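Local coordinates for protein DNA polymerase III subunit beta (Deinococcus radiodurans, PDB 4TRT) that probably tethers DNA polymerases and other proteins to DNA and makes them processive, as a ring-shaped head-to-tail homodimer, at residues V1-V6 with E88-G93; A33-T38 with E113-L118; F68-H73 with L107-I112. One frame throughout, in Å; residues are numbered along the deposited sequence.

All three contacts lie in the N-terminal domain, and together they tie two antiparallel sheets and the loop after strand 103-108. Interaction 1 belongs to one sheet; its centre is about 14 Å from that of interaction 3, and they meet where Met-2 CE packs 3.5 Å from Phe-68 CE1 and Leu-91 CD1 lies 3.7 Å from Thr-109 CG2. Interactions 2 and 3, with centres about 9 Å apart, meet on the other sheet, through neighbouring strands 33-38 and 68-71: Val-36 N lies 2.9 Å from Phe-68 O, a probable hydrogen bond, and Lys-35 CD rests 3.7 Å from Ile-112 CD1. Interaction 3 also reaches the first sheet through strand 103-108.

Interaction 1 (V1-V6 with E88-G93); sequences VMKANV and ELELSG. Unlike the reference sequence in segment 1-6: Val-1 (reference Met).
Antiparallel strand pairing joins Val-1 to Val-6 with Glu-88 to Gly-93, the N-terminal strand running beside strand 86-92 in a sheet of the N-terminal domain. Ala-4 and Leu-89 form a hydrogen-bonded pair, Ala-4 N giving to Leu-89 O at 2.8 Å and Leu-89 N returning to Ala-4 O at 2.8 Å. Leu-91 N adds a bond to Met-2 O (3.0 Å), and a water then bridges Met-2 N and Leu-91 O where the strands drift apart.

On the more open face, Lys-3 and Glu-90 lie alongside each other and point the same way. With CG turned away from the backbone N (chi1 177°) and the rest extended, the Glu-90 chain puts OE1 3.5 Å from Lys-3 CE, but Lys-3 NZ stays 4.4 Å from OE1, too far for a salt bridge; that carboxylate pairs instead with Arg-99. Val-1 CG2 meets the other oxygen, Glu-90 OE2, at 3.5 Å. On the buried face Ala-4 CB touches Leu-89 CB at 4.2 Å. Polar chains on one face and apolar ones on the other are characteristic of a sheet that covers a domain core, here in the N-terminal domain of a ring-forming polymerase III beta subunit.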
ATOM      1  N   VAL A   1      42.508   5.230  -9.582  1.00 44.92           N
ATOM      2  CA  VAL A   1      41.135   4.830 -10.033  1.00 43.09           C
ATOM      3  C   VAL A   1      40.158   5.938  -9.690  1.00 41.70           C
ATOM      4  O   VAL A   1      40.436   6.770  -8.816  1.00 40.16           O
ATOM      5  CB  VAL A   1      40.666   3.521  -9.357  1.00 41.77           C
ATOM      6  CG1 VAL A   1      41.534   2.343  -9.790  1.00 43.03           C
ATOM      7  CG2 VAL A   1      40.648   3.653  -7.843  1.00 40.16           C
ATOM      8  N   MET A   2      39.008   5.945 -10.352  1.00 42.15           N
ATOM      9  CA  MET A   2      37.950   6.892  -9.994  1.00 43.14           C
ATOM     10  C   MET A   2      37.387   6.634  -8.606  1.00 40.68           C
ATOM     11  O   MET A   2      37.039   5.505  -8.262  1.00 39.36           O
ATOM     12  CB  MET A   2      36.801   6.881 -10.996  1.00 44.63           C
ATOM     13  CG  MET A   2      35.874   8.074 -10.822  1.00 47.37           C
ATOM     14  SD  MET A   2      34.373   7.713  -9.931  1.00 61.51           S
ATOM     15  CE  MET A   2      33.503   7.184 -11.411  1.00 57.07           C
ATOM     16  N   LYS A   3      37.262   7.704  -7.829  1.00 40.64           N
ATOM     17  CA  LYS A   3      36.689   7.647  -6.483  1.00 39.42           C
ATOM     18  C   LYS A   3      35.824   8.884  -6.261  1.00 39.14           C
ATOM     19  O   LYS A   3      36.231   9.987  -6.609  1.00 40.66           O
ATOM     20  CB  LYS A   3      37.763   7.610  -5.401  1.00 43.32           C
ATOM     21  CG  LYS A   3      38.248   6.225  -5.028  1.00 44.81           C
ATOM     22  CD  LYS A   3      39.510   6.320  -4.200  1.00 47.20           C
ATOM     23  CE  LYS A   3      39.994   4.952  -3.753  1.00 48.87           C
ATOM     24  NZ  LYS A   3      41.221   5.034  -2.942  1.00 47.65           N
ATOM     25  N   ALA A   4      34.635   8.698  -5.690  1.00 36.84           N
ATOM     26  CA  ALA A   4      33.746   9.809  -5.384  1.00 37.36           C
ATOM     27  C   ALA A   4      33.231   9.712  -3.948  1.00 38.10           C
ATOM     28  O   ALA A   4      32.955   8.625  -3.459  1.00 40.58           O
ATOM     29  CB  ALA A   4      32.579   9.862  -6.373  1.00 34.36           C
ATOM     30  N   ASN A   5      33.130  10.858  -3.278  1.00 37.61           N
ATOM     31  CA  ASN A   5      32.486  10.925  -1.972  1.00 37.98           C
ATOM     32  C   ASN A   5      31.212  11.732  -2.107  1.00 37.21           C
ATOM     33  O   ASN A   5      31.245  12.853  -2.570  1.00 37.30           O
ATOM     34  CB  ASN A   5      33.428  11.540  -0.934  1.00 40.39           C
ATOM     35  CG  ASN A   5      34.495  10.567  -0.493  1.00 43.62           C
ATOM     36  OD1 ASN A   5      34.217   9.571   0.187  1.00 47.54           O
ATOM     37  ND2 ASN A   5      35.717  10.840  -0.878  1.00 49.26           N
ATOM     38  N   VAL A   6      30.097  11.139  -1.714  1.00 33.99           N
ATOM     39  CA  VAL A   6      28.794  11.737  -1.899  1.00 35.76           C
ATOM     40  C   VAL A   6      27.934  11.483  -0.645  1.00 36.97           C
ATOM     41  O   VAL A   6      28.143  10.510   0.086  1.00 33.39           O
ATOM     42  CB  VAL A   6      28.122  11.177  -3.199  1.00 35.55           C
ATOM     43  CG1 VAL A   6      27.883   9.681  -3.102  1.00 35.15           C
ATOM     44  CG2 VAL A   6      26.822  11.889  -3.516  1.00 33.69           C
ATOM     45  N   GLU A  88      31.085   6.250  -0.283  1.00 35.02           N
ATOM     46  CA  GLU A  88      32.240   6.247  -1.172  1.00 38.53           C
ATOM     47  C   GLU A  88      31.950   5.367  -2.396  1.00 36.14           C
ATOM     48  O   GLU A  88      31.557   4.211  -2.252  1.00 34.45           O
ATOM     49  CB  GLU A  88      33.491   5.735  -0.450  1.00 41.95           C
ATOM     50  CG  GLU A  88      34.741   5.883  -1.314  1.00 48.64           C
ATOM     51  CD  GLU A  88      35.998   5.293  -0.720  1.00 52.37           C
ATOM     52  OE1 GLU A  88      35.950   4.154  -0.213  1.00 56.57           O
ATOM     53  OE2 GLU A  88      37.044   5.967  -0.812  1.00 56.73           O
ATOM     54  N   LEU A  89      32.145   5.928  -3.587  1.00 34.81           N
ATOM     55  CA  LEU A  89      32.077   5.183  -4.843  1.00 33.57           C
ATOM     56  C   LEU A  89      33.489   5.025  -5.348  1.00 34.12           C
ATOM     57  O   LEU A  89      34.310   5.955  -5.228  1.00 35.02           O
ATOM     58  CB  LEU A  89      31.242   5.929  -5.888  1.00 32.50           C
ATOM     59  CG  LEU A  89      29.797   6.195  -5.499  1.00 32.45           C
ATOM     60  CD1 LEU A  89      29.084   6.995  -6.585  1.00 30.97           C
ATOM     61  CD2 LEU A  89      29.102   4.864  -5.180  1.00 29.38           C
ATOM     62  N   GLU A  90      33.802   3.840  -5.857  1.00 33.82           N
ATOM     63  CA  GLU A  90      35.083   3.590  -6.502  1.00 36.77           C
ATOM     64  C   GLU A  90      34.850   2.713  -7.733  1.00 38.42           C
ATOM     65  O   GLU A  90      34.095   1.756  -7.677  1.00 39.97           O
ATOM     66  CB  GLU A  90      36.075   2.923  -5.541  1.00 39.19           C
ATOM     67  CG  GLU A  90      37.422   2.581  -6.185  1.00 43.03           C
ATOM     68  CD  GLU A  90      38.379   1.839  -5.266  1.00 49.01           C
ATOM     69  OE1 GLU A  90      38.246   1.922  -4.030  1.00 51.96           O
ATOM     70  OE2 GLU A  90      39.297   1.179  -5.787  1.00 57.60           O
ATOM     71  N   LEU A  91      35.502   3.041  -8.841  1.00 39.57           N
ATOM     72  CA  LEU A  91      35.362   2.273 -10.068  1.00 40.98           C
ATOM     73  C   LEU A  91      36.712   1.693 -10.423  1.00 43.88           C
ATOM     74  O   LEU A  91      37.671   2.431 -10.673  1.00 43.50           O
ATOM     75  CB  LEU A  91      34.851   3.161 -11.207  1.00 40.75           C
ATOM     76  CG  LEU A  91      34.619   2.439 -12.540  1.00 41.72           C
ATOM     77  CD1 LEU A  91      33.374   1.575 -12.417  1.00 43.22           C
ATOM     78  CD2 LEU A  91      34.466   3.430 -13.687  1.00 42.22           C
ATOM     79  N   SER A  92      36.787   0.368 -10.428  1.00 46.24           N
ATOM     80  CA  SER A  92      38.012  -0.345 -10.750  1.00 50.11           C
ATOM     81  C   SER A  92      37.692  -1.469 -11.715  1.00 52.32           C
ATOM     82  O   SER A  92      36.946  -2.382 -11.365  1.00 48.60           O
ATOM     83  CB  SER A  92      38.589  -0.930  -9.465  1.00 52.13           C
ATOM     84  OG  SER A  92      39.923  -1.353  -9.644  1.00 57.27           O
ATOM     85  N   GLY A  93      38.255  -1.397 -12.923  1.00 55.58           N
ATOM     86  CA  GLY A  93      37.889  -2.308 -14.005  1.00 57.62           C
ATOM     87  C   GLY A  93      36.406  -2.201 -14.296  1.00 56.37           C
ATOM     88  O   GLY A  93      35.889  -1.094 -14.474  1.00 58.44           O
TER
HETATM   89  O   HOH W   1      38.863   3.823 -12.623  1.00 48.25           O

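Interaction 2 (A33-T38 with E113-L118); sequences ALKVET and EAYPPL
Lys-35 sets out toward Tyr-115 with CG anti to the backbone N (chi1 -178°) and chi2 extended, a run that brings CD beside the tyrosine ring; the bend at chi3 (91°) then turns CE and NZ toward the loop backbone. Tyr-115 answers from the other side, its CG likewise opposite the backbone N (chi1 -164°), which carries the ring over to the strand.

The two side chains cross at a slant, Lys-35 CD lying 3.9 Å from Tyr-115 CD1. Lys-35 CB stands 4.2 Å above one ring face, displaced toward the rim, while Pro-116 CD sits over the opposite face, again off centre. The ring is thus held between an aliphatic stem from the strand and the proline that follows it in the chain. Leu-118 CD1 lies at its edge, in plane. Farther along, Ala-33 CB reaches Tyr-115 CE2 at 4.3 Å.

Polar ties are few. Lys-35 NZ makes a weak hydrogen bond to Pro-116 O at 3.4 Å, so the buried lysine's charge is directed at a main-chain carbonyl of the loop. The tyrosine hydroxyl does not bond Ala-33 directly; a water in the plane of the ring bridges Tyr-115 OH (2.7 Å) and Ala-33 O (2.8 Å) and fills the step between them.

In the fold, this contact lays the loop that follows strand 103-108 against strand 33-38. Tyr-115 also touches Thr-48 on strand 42-48 and Val-69 on strand 68-71, the strands that flank 33-38, so its side chain touches three adjacent strands of one sheet. On the reverse side of strand 33-38, Leu-34 points away from the loop and packs against Leu-15 and Leu-18 of helix 8-21.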
ATOM      1  N   ALA A  33      19.689   0.394 -17.676  1.00 33.73           N
ATOM      2  CA  ALA A  33      20.886   0.938 -17.054  1.00 34.72           C
ATOM      3  C   ALA A  33      20.735   2.413 -16.666  1.00 34.72           C
ATOM      4  O   ALA A  33      19.959   3.168 -17.266  1.00 36.29           O
ATOM      5  CB  ALA A  33      22.084   0.779 -17.965  1.00 35.41           C
ATOM      6  N   LEU A  34      21.482   2.787 -15.634  1.00 34.58           N
ATOM      7  CA  LEU A  34      21.683   4.170 -15.242  1.00 33.36           C
ATOM      8  C   LEU A  34      23.043   4.561 -15.786  1.00 35.03           C
ATOM      9  O   LEU A  34      24.019   3.814 -15.609  1.00 35.21           O
ATOM     10  CB  LEU A  34      21.693   4.264 -13.713  1.00 34.81           C
ATOM     11  CG  LEU A  34      22.051   5.601 -13.065  1.00 36.07           C
ATOM     12  CD1 LEU A  34      20.923   6.601 -13.301  1.00 37.57           C
ATOM     13  CD2 LEU A  34      22.243   5.392 -11.574  1.00 35.12           C
ATOM     14  N   LYS A  35      23.132   5.716 -16.437  1.00 35.00           N
ATOM     15  CA  LYS A  35      24.420   6.246 -16.823  1.00 36.64           C
ATOM     16  C   LYS A  35      24.898   7.214 -15.753  1.00 38.15           C
ATOM     17  O   LYS A  35      24.118   8.031 -15.237  1.00 35.82           O
ATOM     18  CB  LYS A  35      24.367   6.935 -18.183  1.00 38.59           C
ATOM     19  CG  LYS A  35      25.724   7.449 -18.635  1.00 42.08           C
ATOM     20  CD  LYS A  35      25.807   7.692 -20.135  1.00 51.19           C
ATOM     21  CE  LYS A  35      25.436   9.104 -20.528  1.00 53.83           C
ATOM     22  NZ  LYS A  35      25.433   9.275 -22.016  1.00 58.26           N
ATOM     23  N   VAL A  36      26.168   7.089 -15.374  1.00 37.93           N
ATOM     24  CA  VAL A  36      26.752   7.977 -14.361  1.00 38.43           C
ATOM     25  C   VAL A  36      27.963   8.665 -14.965  1.00 39.86           C
ATOM     26  O   VAL A  36      28.906   8.009 -15.390  1.00 41.24           O
ATOM     27  CB  VAL A  36      27.176   7.225 -13.081  1.00 37.77           C
ATOM     28  CG1 VAL A  36      27.742   8.215 -12.069  1.00 36.75           C
ATOM     29  CG2 VAL A  36      25.999   6.474 -12.485  1.00 36.55           C
ATOM     30  N   GLU A  37      27.900   9.986 -15.049  1.00 40.35           N
ATOM     31  CA  GLU A  37      28.982  10.773 -15.585  1.00 43.58           C
ATOM     32  C   GLU A  37      29.543  11.557 -14.443  1.00 47.16           C
ATOM     33  O   GLU A  37      28.789  12.138 -13.661  1.00 45.97           O
ATOM     34  CB  GLU A  37      28.491  11.749 -16.652  1.00 45.73           C
ATOM     35  CG  GLU A  37      28.223  11.103 -17.990  1.00 48.67           C
ATOM     36  CD  GLU A  37      27.511  12.039 -18.944  1.00 52.34           C
ATOM     37  OE1 GLU A  37      26.456  12.584 -18.553  1.00 52.91           O
ATOM     38  OE2 GLU A  37      28.010  12.234 -20.074  1.00 59.29           O
ATOM     39  N   THR A  38      30.867  11.562 -14.337  1.00 52.52           N
ATOM     40  CA  THR A  38      31.535  12.217 -13.234  1.00 54.23           C
ATOM     41  C   THR A  38      32.382  13.363 -13.752  1.00 56.61           C
ATOM     42  O   THR A  38      32.914  13.323 -14.860  1.00 57.22           O
ATOM     43  CB  THR A  38      32.385  11.221 -12.408  1.00 55.04           C
ATOM     44  OG1 THR A  38      33.314  10.524 -13.254  1.00 52.28           O
ATOM     45  CG2 THR A  38      31.473  10.206 -11.681  1.00 54.50           C
ATOM     46  N   GLU A 113      30.096   2.262 -23.540  1.00 54.88           N
ATOM     47  CA  GLU A 113      30.307   2.633 -24.956  1.00 58.64           C
ATOM     48  C   GLU A 113      29.066   2.437 -25.822  1.00 57.15           C
ATOM     49  O   GLU A 113      28.868   3.167 -26.783  1.00 58.58           O
ATOM     50  CB  GLU A 113      31.473   1.850 -25.570  1.00 62.75           C
ATOM     51  CG  GLU A 113      32.828   2.106 -24.919  1.00 66.74           C
ATOM     52  CD  GLU A 113      33.284   3.552 -25.043  1.00 70.65           C
ATOM     53  OE1 GLU A 113      34.075   3.853 -25.973  1.00 74.68           O
ATOM     54  OE2 GLU A 113      32.845   4.384 -24.219  1.00 68.40           O
ATOM     55  N   ALA A 114      28.230   1.466 -25.474  1.00 55.32           N
ATOM     56  CA  ALA A 114      27.013   1.195 -26.229  1.00 55.03           C
ATOM     57  C   ALA A 114      25.787   1.984 -25.748  1.00 51.65           C
ATOM     58  O   ALA A 114      24.736   1.902 -26.380  1.00 52.61           O
ATOM     59  CB  ALA A 114      26.708  -0.297 -26.206  1.00 55.51           C
ATOM     60  N   TYR A 115      25.895   2.712 -24.632  1.00 49.15           N
ATOM     61  CA  TYR A 115      24.766   3.513 -24.135  1.00 47.73           C
ATOM     62  C   TYR A 115      24.665   4.831 -24.929  1.00 47.90           C
ATOM     63  O   TYR A 115      25.678   5.489 -25.140  1.00 50.81           O
ATOM     64  CB  TYR A 115      24.889   3.801 -22.625  1.00 46.14           C
ATOM     65  CG  TYR A 115      23.581   4.268 -22.029  1.00 43.35           C
ATOM     66  CD1 TYR A 115      23.212   5.608 -22.080  1.00 44.36           C
ATOM     67  CD2 TYR A 115      22.684   3.365 -21.474  1.00 41.84           C
ATOM     68  CE1 TYR A 115      21.992   6.044 -21.571  1.00 42.95           C
ATOM     69  CE2 TYR A 115      21.470   3.788 -20.970  1.00 40.56           C
ATOM     70  CZ  TYR A 115      21.126   5.134 -21.022  1.00 41.45           C
ATOM     71  OH  TYR A 115      19.919   5.553 -20.525  1.00 40.45           O
ATOM     72  N   PRO A 116      23.444   5.230 -25.356  1.00 48.50           N
ATOM     73  CA  PRO A 116      23.310   6.412 -26.223  1.00 52.75           C
ATOM     74  C   PRO A 116      23.720   7.721 -25.557  1.00 50.85           C
ATOM     75  O   PRO A 116      23.431   7.914 -24.388  1.00 46.74           O
ATOM     76  CB  PRO A 116      21.799   6.460 -26.515  1.00 52.58           C
ATOM     77  CG  PRO A 116      21.174   5.776 -25.345  1.00 50.66           C
ATOM     78  CD  PRO A 116      22.120   4.630 -25.092  1.00 50.61           C
ATOM     79  N   PRO A 117      24.367   8.627 -26.313  1.00 53.80           N
ATOM     80  CA  PRO A 117      24.605   9.948 -25.755  1.00 54.06           C
ATOM     81  C   PRO A 117      23.274  10.667 -25.590  1.00 54.27           C
ATOM     82  O   PRO A 117      22.521  10.779 -26.557  1.00 61.15           O
ATOM     83  CB  PRO A 117      25.465  10.633 -26.821  1.00 56.11           C
ATOM     84  CG  PRO A 117      25.086   9.962 -28.096  1.00 56.93           C
ATOM     85  CD  PRO A 117      24.811   8.533 -27.718  1.00 55.63           C
ATOM     86  N   LEU A 118      22.964  11.090 -24.371  1.00 51.30           N
ATOM     87  CA  LEU A 118      21.760  11.872 -24.116  1.00 51.66           C
ATOM     88  C   LEU A 118      22.163  13.339 -24.013  1.00 52.97           C
ATOM     89  O   LEU A 118      23.089  13.662 -23.279  1.00 56.32           O
ATOM     90  CB  LEU A 118      21.078  11.407 -22.824  1.00 47.48           C
ATOM     91  CG  LEU A 118      20.637   9.945 -22.769  1.00 46.70           C
ATOM     92  CD1 LEU A 118      20.183   9.557 -21.362  1.00 45.71           C
ATOM     93  CD2 LEU A 118      19.559   9.656 -23.802  1.00 44.86           C
TER
HETATM   94  O   HOH W   2      18.150   4.011 -19.199  1.00 34.50           O

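Interaction 3 (F68-H73 with L107-I112); sequences FVVPAH and LQTGDI
Val-69 and Gly-110 share the one direct hydrogen bond between the two segments, which join strand 68-71, outermost in one sheet of the chain, to the end of strand 103-108, outermost in another. Gly-110 N gives to Val-69 O at 2.9 Å, approaching from above the carbonyl plane, 41° out of it. A water alongside accepts from Val-69 N (3.0 Å) and donates to Gly-110 O, so the backbone of Val-69 is gripped at both ends. Gly-110 O also receives a weak bond from Ile-112 N across the inverse gamma turn centred on Asp-111.

Both branches of Val-69 make apolar contacts. CG1 meets Ile-112 CD1 at 3.5 Å, the side chains crossing at a slant. CG2 presses on the glycine, only 3.4 Å from Gly-110 CA, which is tight. Separately, Val-70 CG1 touches Thr-109 CG2 at 3.9 Å, and Val-70 CB faces Leu-107 CD2 at 4.2 Å. Thr-109 turns its hydroxyl elsewhere, to Gln-94. With an alanine in place of Val-69 both methyls are gone, which would probably leave a gap between the strand, Ile-112 CD1 and Gly-110 and let the isoleucine tip turn more freely.

The chemistry implies a largely apolar seam, pinned by backbone and water, that lies next to Gln-108, whose backbone hydrogen-bonds the second subunit.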
ATOM      1  N   PHE A  68      30.383   5.476 -16.427  1.00 38.47           N
ATOM      2  CA  PHE A  68      30.025   4.060 -16.383  1.00 38.86           C
ATOM      3  C   PHE A  68      28.519   3.889 -16.385  1.00 35.18           C
ATOM      4  O   PHE A  68      27.788   4.852 -16.152  1.00 33.94           O
ATOM      5  CB  PHE A  68      30.635   3.378 -15.134  1.00 38.91           C
ATOM      6  CG  PHE A  68      30.181   3.961 -13.831  1.00 37.40           C
ATOM      7  CD1 PHE A  68      30.865   5.026 -13.253  1.00 40.22           C
ATOM      8  CD2 PHE A  68      29.087   3.442 -13.163  1.00 37.58           C
ATOM      9  CE1 PHE A  68      30.457   5.555 -12.038  1.00 40.03           C
ATOM     10  CE2 PHE A  68      28.663   3.974 -11.952  1.00 39.00           C
ATOM     11  CZ  PHE A  68      29.352   5.040 -11.387  1.00 38.14           C
ATOM     12  N   VAL A  69      28.072   2.656 -16.637  1.00 35.25           N
ATOM     13  CA  VAL A  69      26.678   2.273 -16.480  1.00 34.20           C
ATOM     14  C   VAL A  69      26.536   1.124 -15.473  1.00 33.35           C
ATOM     15  O   VAL A  69      27.400   0.257 -15.365  1.00 34.05           O
ATOM     16  CB  VAL A  69      26.009   1.888 -17.819  1.00 36.96           C
ATOM     17  CG1 VAL A  69      26.002   3.078 -18.788  1.00 37.02           C
ATOM     18  CG2 VAL A  69      26.674   0.665 -18.448  1.00 35.87           C
ATOM     19  N   VAL A  70      25.439   1.145 -14.732  1.00 33.80           N
ATOM     20  CA  VAL A  70      25.089   0.098 -13.787  1.00 33.13           C
ATOM     21  C   VAL A  70      23.565  -0.092 -13.845  1.00 33.92           C
ATOM     22  O   VAL A  70      22.848   0.831 -14.239  1.00 34.62           O
ATOM     23  CB  VAL A  70      25.496   0.453 -12.332  1.00 33.97           C
ATOM     24  CG1 VAL A  70      26.975   0.206 -12.077  1.00 36.56           C
ATOM     25  CG2 VAL A  70      25.099   1.891 -12.003  1.00 34.60           C
ATOM     26  N   PRO A  71      23.064  -1.283 -13.474  1.00 35.53           N
ATOM     27  CA  PRO A  71      21.606  -1.477 -13.421  1.00 36.45           C
ATOM     28  C   PRO A  71      20.976  -0.477 -12.434  1.00 34.40           C
ATOM     29  O   PRO A  71      21.377  -0.427 -11.261  1.00 33.71           O
ATOM     30  CB  PRO A  71      21.441  -2.922 -12.932  1.00 37.31           C
ATOM     31  CG  PRO A  71      22.775  -3.567 -13.095  1.00 39.26           C
ATOM     32  CD  PRO A  71      23.796  -2.469 -12.995  1.00 38.11           C
ATOM     33  N   ALA A  72      20.023   0.315 -12.919  1.00 33.34           N
ATOM     34  CA  ALA A  72      19.510   1.451 -12.176  1.00 34.26           C
ATOM     35  C   ALA A  72      18.799   1.060 -10.881  1.00 32.75           C
ATOM     36  O   ALA A  72      19.026   1.689  -9.847  1.00 32.52           O
ATOM     37  CB  ALA A  72      18.587   2.290 -13.053  1.00 33.14           C
ATOM     38  N   HIS A  73      17.947   0.038 -10.923  1.00 33.14           N
ATOM     39  CA  HIS A  73      17.130  -0.290  -9.743  1.00 34.56           C
ATOM     40  C   HIS A  73      17.921  -0.970  -8.667  1.00 33.66           C
ATOM     41  O   HIS A  73      17.732  -0.699  -7.472  1.00 34.24           O
ATOM     42  CB  HIS A  73      15.904  -1.092 -10.138  1.00 36.63           C
ATOM     43  CG  HIS A  73      14.955  -0.310 -10.992  1.00 40.05           C
ATOM     44  ND1 HIS A  73      15.181  -0.111 -12.311  1.00 40.64           N
ATOM     45  CD2 HIS A  73      13.777   0.367 -10.684  1.00 39.85           C
ATOM     46  CE1 HIS A  73      14.208   0.650 -12.821  1.00 39.62           C
ATOM     47  NE2 HIS A  73      13.342   0.945 -11.835  1.00 42.47           N
ATOM     48  N   LEU A 107      29.152  -3.762  -7.598  1.00 38.46           N
ATOM     49  CA  LEU A 107      28.267  -3.989  -8.741  1.00 38.33           C
ATOM     50  C   LEU A 107      29.079  -4.119 -10.034  1.00 40.29           C
ATOM     51  O   LEU A 107      29.973  -3.308 -10.300  1.00 36.07           O
ATOM     52  CB  LEU A 107      27.301  -2.820  -8.946  1.00 40.14           C
ATOM     53  CG  LEU A 107      26.119  -2.575  -8.035  1.00 42.94           C
ATOM     54  CD1 LEU A 107      26.658  -2.173  -6.670  1.00 48.76           C
ATOM     55  CD2 LEU A 107      25.243  -1.473  -8.621  1.00 44.80           C
ATOM     56  N   GLN A 108      28.759  -5.135 -10.832  1.00 40.14           N
ATOM     57  CA  GLN A 108      29.293  -5.231 -12.180  1.00 40.78           C
ATOM     58  C   GLN A 108      28.750  -4.093 -13.032  1.00 36.89           C
ATOM     59  O   GLN A 108      27.554  -3.845 -13.035  1.00 36.59           O
ATOM     60  CB  GLN A 108      28.915  -6.570 -12.814  1.00 45.92           C
ATOM     61  CG  GLN A 108      29.724  -7.725 -12.253  1.00 51.55           C
ATOM     62  CD  GLN A 108      31.213  -7.623 -12.548  1.00 55.12           C
ATOM     63  OE1 GLN A 108      31.648  -7.634 -13.707  1.00 62.92           O
ATOM     64  NE2 GLN A 108      32.006  -7.531 -11.488  1.00 58.06           N
ATOM     65  N   THR A 109      29.636  -3.384 -13.717  1.00 36.54           N
ATOM     66  CA  THR A 109      29.234  -2.290 -14.597  1.00 36.22           C
ATOM     67  C   THR A 109      28.980  -2.838 -15.995  1.00 38.10           C
ATOM     68  O   THR A 109      29.428  -3.931 -16.321  1.00 38.78           O
ATOM     69  CB  THR A 109      30.326  -1.213 -14.680  1.00 36.33           C
ATOM     70  OG1 THR A 109      31.548  -1.832 -15.080  1.00 39.80           O
ATOM     71  CG2 THR A 109      30.537  -0.550 -13.331  1.00 34.32           C
ATOM     72  N   GLY A 110      28.293  -2.056 -16.828  1.00 37.90           N
ATOM     73  CA  GLY A 110      27.902  -2.489 -18.163  1.00 39.96           C
ATOM     74  C   GLY A 110      28.693  -1.831 -19.272  1.00 42.20           C
ATOM     75  O   GLY A 110      29.760  -1.247 -19.051  1.00 41.45           O
ATOM     76  N   ASP A 111      28.152  -1.929 -20.479  1.00 46.24           N
ATOM     77  CA  ASP A 111      28.831  -1.443 -21.680  1.00 47.20           C
ATOM     78  C   ASP A 111      28.507   0.036 -21.895  1.00 45.72           C
ATOM     79  O   ASP A 111      27.639   0.370 -22.676  1.00 46.24           O
ATOM     80  CB  ASP A 111      28.393  -2.290 -22.883  1.00 48.98           C
ATOM     81  CG  ASP A 111      29.233  -2.040 -24.133  1.00 52.63           C
ATOM     82  OD1 ASP A 111      30.204  -1.253 -24.090  1.00 53.17           O
ATOM     83  OD2 ASP A 111      28.911  -2.658 -25.164  1.00 53.75           O
ATOM     84  N   ILE A 112      29.224   0.915 -21.202  1.00 46.64           N
ATOM     85  CA  ILE A 112      29.013   2.372 -21.332  1.00 47.90           C
ATOM     86  C   ILE A 112      29.148   2.838 -22.802  1.00 50.78           C
ATOM     87  O   ILE A 112      28.376   3.681 -23.262  1.00 48.17           O
ATOM     88  CB  ILE A 112      30.010   3.142 -20.431  1.00 48.23           C
ATOM     89  CG1 ILE A 112      29.842   4.660 -20.536  1.00 48.98           C
ATOM     90  CG2 ILE A 112      31.447   2.794 -20.793  1.00 50.97           C
ATOM     91  CD1 ILE A 112      28.526   5.178 -20.038  1.00 45.55           C
TER
HETATM   92  O   HOH W   3      30.396   0.926 -17.419  1.00 39.25           O